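Local coordinates for protein oligopeptide ABC transporter OppAIV (Borrelia burgdorferi B31, PDB 4GL8) that probably binds oligopeptides outside the inner membrane and hands them to an ABC transporter for uptake, at residues Ser287-Ser292 against Val493-Thr498; Phe311-Lys316 against Glu387-Gln392; Asn324-Pro329 against Ile497-Tyr502. One frame throughout, in Å; residues are numbered along the deposited sequence. Where two conformers were deposited one is given.

Contact 1 of 3, residues Ser287-Ser292 against Val493-Thr498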
# COMPACT_ATOMS: atom_id res chain seq x y z
N SER A 287 1.19 -3.43 -7.86
CA SER A 287 2.12 -3.37 -6.77
C SER A 287 3.51 -3.64 -7.34
O SER A 287 3.63 -4.39 -8.30
CB SER A 287 1.69 -4.41 -5.75
OG SER A 287 2.21 -4.11 -4.50
N THR A 288 4.53 -2.97 -6.81
CA THR A 288 5.88 -3.07 -7.31
C THR A 288 6.85 -3.54 -6.25
O THR A 288 6.64 -3.35 -5.05
CB THR A 288 6.42 -1.71 -7.86
OG1 THR A 288 6.49 -0.72 -6.83
CG2 THR A 288 5.56 -1.18 -9.03
N SER A 289 7.95 -4.12 -6.72
CA SER A 289 9.11 -4.43 -5.89
C SER A 289 10.29 -3.56 -6.35
O SER A 289 10.61 -3.50 -7.54
CB SER A 289 9.45 -5.92 -5.98
OG SER A 289 10.78 -6.19 -5.50
N PHE A 290 10.88 -2.83 -5.42
CA PHE A 290 12.11 -2.09 -5.67
C PHE A 290 12.95 -2.04 -4.38
O PHE A 290 12.43 -2.27 -3.32
CB PHE A 290 11.84 -0.69 -6.25
CG PHE A 290 11.03 0.24 -5.36
CD1 PHE A 290 11.65 1.00 -4.38
CD2 PHE A 290 9.67 0.40 -5.56
CE1 PHE A 290 10.91 1.88 -3.58
CE2 PHE A 290 8.92 1.28 -4.79
CZ PHE A 290 9.55 2.02 -3.77
N TYR A 291 14.25 -1.78 -4.51
CA TYR A 291 15.10 -1.58 -3.34
C TYR A 291 15.39 -0.10 -3.20
O TYR A 291 15.89 0.51 -4.14
CB TYR A 291 16.41 -2.40 -3.48
CG TYR A 291 16.32 -3.82 -2.93
CD1 TYR A 291 15.15 -4.56 -3.00
CD2 TYR A 291 17.43 -4.41 -2.32
CE1 TYR A 291 15.08 -5.84 -2.44
CE2 TYR A 291 17.37 -5.68 -1.80
CZ TYR A 291 16.20 -6.39 -1.85
OH TYR A 291 16.19 -7.66 -1.31
N SER A 292 15.04 0.50 -2.06
CA SER A 292 15.35 1.89 -1.80
C SER A 292 16.79 2.06 -1.35
O SER A 292 17.41 1.13 -0.79
CB SER A 292 14.48 2.44 -0.69
OG SER A 292 13.10 2.29 -0.95
N VAL A 493 16.52 0.88 -7.08
CA VAL A 493 16.68 -0.26 -7.95
C VAL A 493 15.30 -0.86 -8.15
O VAL A 493 14.79 -1.55 -7.29
CB VAL A 493 17.65 -1.26 -7.33
CG1 VAL A 493 17.83 -2.47 -8.23
CG2 VAL A 493 18.98 -0.57 -7.07
N PHE A 494 14.67 -0.53 -9.26
CA PHE A 494 13.34 -1.03 -9.58
C PHE A 494 13.48 -2.43 -10.17
O PHE A 494 14.28 -2.67 -11.08
CB PHE A 494 12.65 -0.10 -10.58
CG PHE A 494 12.43 1.29 -10.05
CD1 PHE A 494 11.39 1.55 -9.19
CD2 PHE A 494 13.29 2.32 -10.39
CE1 PHE A 494 11.20 2.84 -8.70
CE2 PHE A 494 13.10 3.60 -9.91
CZ PHE A 494 12.07 3.87 -9.05
N LEU A 495 12.67 -3.35 -9.66
CA LEU A 495 12.84 -4.76 -9.93
C LEU A 495 11.72 -5.44 -10.71
O LEU A 495 11.97 -6.10 -11.70
CB LEU A 495 13.04 -5.51 -8.60
CG LEU A 495 14.36 -5.20 -7.87
CD1 LEU A 495 14.35 -5.78 -6.48
CD2 LEU A 495 15.53 -5.74 -8.64
N ASN A 496 10.49 -5.33 -10.23
CA ASN A 496 9.40 -5.96 -10.96
C ASN A 496 8.05 -5.42 -10.56
O ASN A 496 7.93 -4.65 -9.60
CB ASN A 496 9.42 -7.48 -10.80
CG ASN A 496 9.40 -7.90 -9.35
OD1 ASN A 496 8.40 -7.71 -8.66
ND2 ASN A 496 10.51 -8.47 -8.89
N ILE A 497 7.06 -5.78 -11.37
CA ILE A 497 5.68 -5.54 -11.07
C ILE A 497 5.18 -6.85 -10.48
O ILE A 497 5.23 -7.89 -11.14
CB ILE A 497 4.85 -5.25 -12.32
CG1 ILE A 497 5.49 -4.13 -13.16
CG2 ILE A 497 3.40 -4.99 -11.92
CD1 ILE A 497 5.60 -2.77 -12.48
N THR A 498 4.65 -6.78 -9.28
CA THR A 498 4.41 -7.97 -8.45
C THR A 498 3.22 -8.81 -8.91
O THR A 498 2.26 -8.27 -9.42
CB THR A 498 4.18 -7.51 -6.99
OG1 THR A 498 5.44 -7.14 -6.41
CG2 THR A 498 3.50 -8.59 -6.15
O HOH W 1 4.42 -6.07 -3.83
O HOH W 2 11.22 -8.79 -6.14
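Ser287-Ser292 and Val493-Thr498 run as neighbouring antiparallel strands, their segment axes at 159° and 4.4 Å apart at closest approach. At one end Thr498 N donates to Ser287 O over 2.8 Å; at the other, Tyr291 and Val493 bond each other in both directions. Between them the register slips by one residue. Ser289 O accepts from Asn496 N at 3.3 Å and from Leu495 N at 3.0 Å, two donors on one carbonyl, while Ser289 N returns a nearly straight bond to Asn496 O. This is a classic beta bulge, with Leu495 and Asn496 both opposite Ser289; it lies on the long strand 492-504 of this periplasmic-binding-protein fold, and strand 422-428 continues the sheet beyond Ser287-Ser292.

On one face Phe290 and Phe494 lie side by side and point the same way, their ring planes inclined at 55°. With CG set between backbone N and carbonyl carbon (chi1 61°), the Phe290 ring turns so that Thr288 OG1 sits in plane at its edge; Phe494 CD1 meets Phe290 CB at 3.7 Å. The other face carries Ser289, Asn496 and Tyr291. One water joins Ser289 OG to Asn496 ND2, and a second links Ser287 OG with Thr498 OG1. Leu495 CD1 touches both Ser289 OG and, at 3.8 Å, Tyr291 CD1. Ser287 also packs against a modified side chain of the bound peptide.

Contact 2 of 3, residues Phe311-Lys316 against Glu387-Gln392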
# COMPACT_ATOMS: atom_id res chain seq x y z
N PHE A 311 21.79 -1.99 -12.74
CA PHE A 311 22.18 -2.78 -13.92
C PHE A 311 22.84 -4.13 -13.59
O PHE A 311 22.85 -5.01 -14.43
CB PHE A 311 23.14 -1.99 -14.81
CG PHE A 311 22.47 -1.07 -15.76
CD1 PHE A 311 22.34 0.27 -15.48
CD2 PHE A 311 21.99 -1.53 -16.96
CE1 PHE A 311 21.72 1.14 -16.37
CE2 PHE A 311 21.37 -0.66 -17.85
CZ PHE A 311 21.24 0.67 -17.55
N ALA A 312 23.39 -4.27 -12.39
CA ALA A 312 24.02 -5.52 -11.97
C ALA A 312 23.04 -6.63 -11.55
O ALA A 312 23.47 -7.76 -11.27
CB ALA A 312 24.98 -5.25 -10.83
N ILE A 313 21.73 -6.35 -11.51
CA ILE A 313 20.73 -7.39 -11.15
C ILE A 313 20.09 -8.04 -12.37
O ILE A 313 19.48 -7.37 -13.19
CB ILE A 313 19.55 -6.81 -10.36
CG1 ILE A 313 19.99 -5.97 -9.13
CG2 ILE A 313 18.57 -7.92 -10.00
CD1 ILE A 313 20.71 -6.74 -8.07
N ASP A 314 20.14 -9.37 -12.45
CA ASP A 314 19.46 -10.08 -13.54
C ASP A 314 17.97 -10.26 -13.18
O ASP A 314 17.60 -11.23 -12.51
CB ASP A 314 20.14 -11.44 -13.74
CG ASP A 314 19.52 -12.26 -14.87
OD1 ASP A 314 18.60 -11.77 -15.57
OD2 ASP A 314 19.96 -13.40 -15.03
N ARG A 315 17.13 -9.33 -13.64
CA ARG A 315 15.71 -9.26 -13.28
C ARG A 315 14.89 -10.43 -13.76
O ARG A 315 14.00 -10.88 -13.04
CB ARG A 315 15.07 -7.97 -13.84
CG ARG A 315 15.48 -6.73 -13.07
CD ARG A 315 15.20 -5.43 -13.81
NE ARG A 315 15.60 -4.28 -13.00
CZ ARG A 315 16.85 -3.85 -12.87
NH1 ARG A 315 17.85 -4.45 -13.51
NH2 ARG A 315 17.10 -2.81 -12.11
N LYS A 316 15.14 -10.88 -14.97
CA LYS A 316 14.44 -12.04 -15.54
C LYS A 316 14.70 -13.31 -14.71
O LYS A 316 13.77 -14.07 -14.42
CB LYS A 316 14.85 -12.29 -16.99
N GLU A 387 18.85 -12.55 -0.67
CA GLU A 387 19.99 -13.43 -0.90
C GLU A 387 20.38 -13.48 -2.38
O GLU A 387 21.58 -13.52 -2.70
CB GLU A 387 19.73 -14.84 -0.33
CG GLU A 387 20.02 -14.89 1.19
CD GLU A 387 19.55 -16.16 1.90
OE1 GLU A 387 19.04 -17.08 1.25
OE2 GLU A 387 19.64 -16.23 3.14
N PHE A 388 19.38 -13.50 -3.27
CA PHE A 388 19.66 -13.40 -4.72
C PHE A 388 20.32 -12.07 -5.06
O PHE A 388 21.29 -12.04 -5.80
CB PHE A 388 18.37 -13.52 -5.51
CG PHE A 388 18.54 -13.39 -7.01
CD1 PHE A 388 18.91 -14.48 -7.78
CD2 PHE A 388 18.24 -12.19 -7.65
CE1 PHE A 388 19.02 -14.37 -9.16
CE2 PHE A 388 18.35 -12.07 -9.03
CZ PHE A 388 18.75 -13.17 -9.79
N ILE A 389 19.80 -10.97 -4.52
CA ILE A 389 20.36 -9.65 -4.79
C ILE A 389 21.80 -9.60 -4.27
O ILE A 389 22.69 -9.12 -4.95
CB ILE A 389 19.56 -8.52 -4.10
CG1 ILE A 389 18.07 -8.56 -4.44
CG2 ILE A 389 20.17 -7.15 -4.42
CD1 ILE A 389 17.70 -7.91 -5.72
N GLN A 390 22.02 -10.12 -3.07
CA GLN A 390 23.35 -10.12 -2.47
C GLN A 390 24.36 -10.80 -3.39
O GLN A 390 25.45 -10.26 -3.63
CB GLN A 390 23.33 -10.85 -1.13
CG GLN A 390 24.70 -11.04 -0.50
CD GLN A 390 24.63 -11.72 0.85
OE1 GLN A 390 24.08 -12.80 0.98
NE2 GLN A 390 25.23 -11.09 1.86
N ASN A 391 23.95 -11.98 -3.88
CA ASN A 391 24.72 -12.78 -4.81
C ASN A 391 24.94 -12.13 -6.17
O ASN A 391 25.98 -12.34 -6.79
CB ASN A 391 24.04 -14.15 -5.00
CG ASN A 391 24.79 -15.05 -5.96
OD1 ASN A 391 24.64 -14.98 -7.19
ND2 ASN A 391 25.61 -15.90 -5.41
N GLN A 392 23.95 -11.40 -6.67
CA GLN A 392 24.13 -10.66 -7.92
C GLN A 392 25.22 -9.59 -7.76
O GLN A 392 26.13 -9.51 -8.57
CB GLN A 392 22.82 -10.02 -8.40
CG GLN A 392 21.76 -11.02 -8.84
CD GLN A 392 22.11 -11.69 -10.15
OE1 GLN A 392 22.16 -11.05 -11.19
NE2 GLN A 392 22.41 -12.98 -10.09
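The N-terminal end of helix 315-323 is where this contact lies: the turn Ala312-Asp314, with Asp314 at the N-cap position, rests against one side of helix 380-397. Asp314 is held from two directions. Its carboxylate serves the start of its own helix, with OD2 bonded to the hydroxyl of Thr317, whereas its backbone N reaches across to the other helix and donates to Gln392 OE1 at 2.9 Å. That bond is bent, 152° at the hydrogen, and the donor stands above the amide plane of Gln392, 39° out of it, instead of on a lone pair. The same oxygen lies 3.3 Å from Asp314 CB.

With its CG anti to the carbonyl carbon (chi1 -68°), Gln392 lays that atom over one face of the Phe388 ring, one helical turn earlier, 3.6 Å above the plane and offset toward the rim; a bend at chi2 then carries OE1 to Asp314 N. Next to it, Ile313 CD1 packs on both Ile389 and Gln392, meeting Ile389 CG2 at 3.7 Å and Gln392 CB at 3.9 Å. Trp393 of the same helix also packs on Ile313, and Ala312 O accepts from Asn396 ND2. Phe388 offers the turn its edge: near the ring plane, Phe388 CZ approaches Asp314 O at 3.5 Å, with Ile313 CG2 at that edge too.

Contact 3 of 3, residues Asn324-Pro329 against Ile497-Tyr502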
# COMPACT_ATOMS: atom_id res chain seq x y z
N ASN A 324 9.58 -17.30 -9.30
CA ASN A 324 8.91 -18.31 -10.07
C ASN A 324 7.39 -18.13 -10.01
O ASN A 324 6.65 -19.10 -9.80
CB ASN A 324 9.30 -19.69 -9.51
CG ASN A 324 8.76 -20.83 -10.34
OD1 ASN A 324 8.55 -20.69 -11.54
ND2 ASN A 324 8.49 -21.95 -9.69
N ASP A 325 6.93 -16.88 -10.11
CA ASP A 325 5.50 -16.63 -9.96
C ASP A 325 4.84 -16.32 -11.29
O ASP A 325 3.99 -17.09 -11.74
CB ASP A 325 5.20 -15.55 -8.91
CG ASP A 325 6.25 -14.44 -8.86
OD1 ASP A 325 6.92 -14.17 -9.88
OD2 ASP A 325 6.38 -13.83 -7.77
N SER A 326 5.33 -15.30 -11.97
CA SER A 326 4.60 -14.59 -13.06
C SER A 326 4.69 -13.07 -12.88
O SER A 326 4.12 -12.30 -13.65
CB SER A 326 3.11 -14.97 -13.21
OG SER A 326 2.31 -14.20 -12.31
N SER A 327 5.39 -12.63 -11.86
CA SER A 327 5.80 -11.24 -11.75
C SER A 327 6.51 -10.81 -13.01
O SER A 327 7.21 -11.60 -13.64
CB SER A 327 6.72 -11.06 -10.56
OG SER A 327 6.00 -11.29 -9.35
N ILE A 328 6.35 -9.55 -13.36
CA ILE A 328 6.92 -9.01 -14.58
C ILE A 328 8.23 -8.30 -14.21
O ILE A 328 8.22 -7.31 -13.53
CB ILE A 328 6.00 -7.96 -15.24
CG1 ILE A 328 4.55 -8.47 -15.42
CG2 ILE A 328 6.60 -7.48 -16.55
CD1 ILE A 328 4.38 -9.49 -16.51
N PRO A 329 9.36 -8.79 -14.73
CA PRO A 329 10.62 -8.05 -14.51
C PRO A 329 10.60 -6.71 -15.23
O PRO A 329 10.10 -6.63 -16.33
CB PRO A 329 11.68 -9.01 -15.08
CG PRO A 329 10.95 -9.82 -16.08
CD PRO A 329 9.52 -9.93 -15.65
N ILE A 497 7.06 -5.78 -11.37
CA ILE A 497 5.68 -5.54 -11.07
C ILE A 497 5.18 -6.85 -10.48
O ILE A 497 5.23 -7.89 -11.14
CB ILE A 497 4.85 -5.25 -12.32
CG1 ILE A 497 5.49 -4.13 -13.16
CG2 ILE A 497 3.40 -4.99 -11.92
CD1 ILE A 497 5.60 -2.77 -12.48
N THR A 498 4.65 -6.78 -9.28
CA THR A 498 4.41 -7.97 -8.45
C THR A 498 3.22 -8.81 -8.91
O THR A 498 2.26 -8.27 -9.42
CB THR A 498 4.18 -7.51 -6.99
OG1 THR A 498 5.44 -7.14 -6.41
CG2 THR A 498 3.50 -8.59 -6.15
N SER A 499 3.31 -10.12 -8.71
CA SER A 499 2.16 -11.03 -8.77
C SER A 499 2.05 -11.74 -7.43
O SER A 499 3.01 -12.34 -7.00
CB SER A 499 2.34 -12.09 -9.85
OG SER A 499 2.33 -11.48 -11.14
N SER A 500 0.89 -11.70 -6.79
CA SER A 500 0.75 -12.33 -5.48
C SER A 500 0.12 -13.71 -5.58
O SER A 500 -0.66 -13.99 -6.46
CB SER A 500 -0.10 -11.45 -4.58
OG SER A 500 0.70 -10.42 -4.02
N SER A 501 0.44 -14.55 -4.61
CA SER A 501 -0.00 -15.94 -4.58
C SER A 501 -0.96 -16.13 -3.41
O SER A 501 -0.83 -15.46 -2.40
CB SER A 501 1.21 -16.86 -4.43
OG SER A 501 1.85 -17.09 -5.68
N TYR A 502 -1.95 -17.01 -3.55
CA TYR A 502 -2.91 -17.27 -2.46
C TYR A 502 -3.32 -18.73 -2.41
O TYR A 502 -3.36 -19.41 -3.46
CB TYR A 502 -4.20 -16.45 -2.64
CG TYR A 502 -4.01 -15.01 -3.00
CD1 TYR A 502 -4.19 -14.00 -2.04
CD2 TYR A 502 -3.67 -14.64 -4.30
CE1 TYR A 502 -4.02 -12.67 -2.36
CE2 TYR A 502 -3.50 -13.31 -4.63
CZ TYR A 502 -3.67 -12.33 -3.67
OH TYR A 502 -3.51 -11.01 -4.01
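An Asx turn just after helix 315-323 guides the chain into the short strand 328-329, and this turn and strand together border strand 492-504 along Ile497-Ser499. In the conformer given, Asp325 OD1 accepts from Ser327 N at 2.9 Å, met from well above the carboxylate plane, and takes a weak bond from Ser326 N as well. Asp325 OD2 adds a weak bond from Ser327 OG. The carboxylate thus lies over the two residues that follow it; a second conformer of Asp325 was modelled, so these bonds need not be permanent.

Ser327 OG also faces the long strand. Set beside its own backbone N and anti to the carbonyl carbon (chi1 -67°), it accepts from Ser499 N at 3.0 Å, at an N-H...O angle of 146°. A side-chain oxygen therefore takes the strand N-H that lies two residues beyond the last backbone pair. Ser326 extends the contact from the turn with its hydroxyl: Ser326 OG and Ser499 OG are hydrogen-bonded at 3.0 Å, either being a possible donor. Helix 315-323 backs the turn through Thr319, which touches Ser327.

Backbone pairing begins at Ile328, which forms an antiparallel hydrogen-bonded pair with Ile497, Ile328 N giving to Ile497 O at 3.0 Å and Ile497 N to Ile328 O at 2.9 Å. The two CB atoms stand 4.1 Å apart, and beyond them the side chains diverge. A helix is thus joined to a short strand through an Asx turn, whose serines carry the contact past the last antiparallel backbone pair.

How the contacts relate
From the N terminus, strand 287-293 comes first, and contact 1 closes the widest loop, some 200 residues, when strand 492-504 returns beside it. Contact 2 is nested inside that loop, joining the start of helix 315-323 to helix 380-397. Contact 3 starts where helix 315-323 ends; its first segment lies inside the loop of contact 2 and its second beyond it, so the two cross. It shares Ile497 and Thr498 with contact 1; strand 492-504 pairs with both strand 287-293 and strand 328-329. Arg315 connects all three regions: its NE probably bonds Phe494 O of contact 1, and its backbone O packs on Pro329 of contact 3. Helix 315-323 is thereby tied to strand 492-504 and helix 380-397.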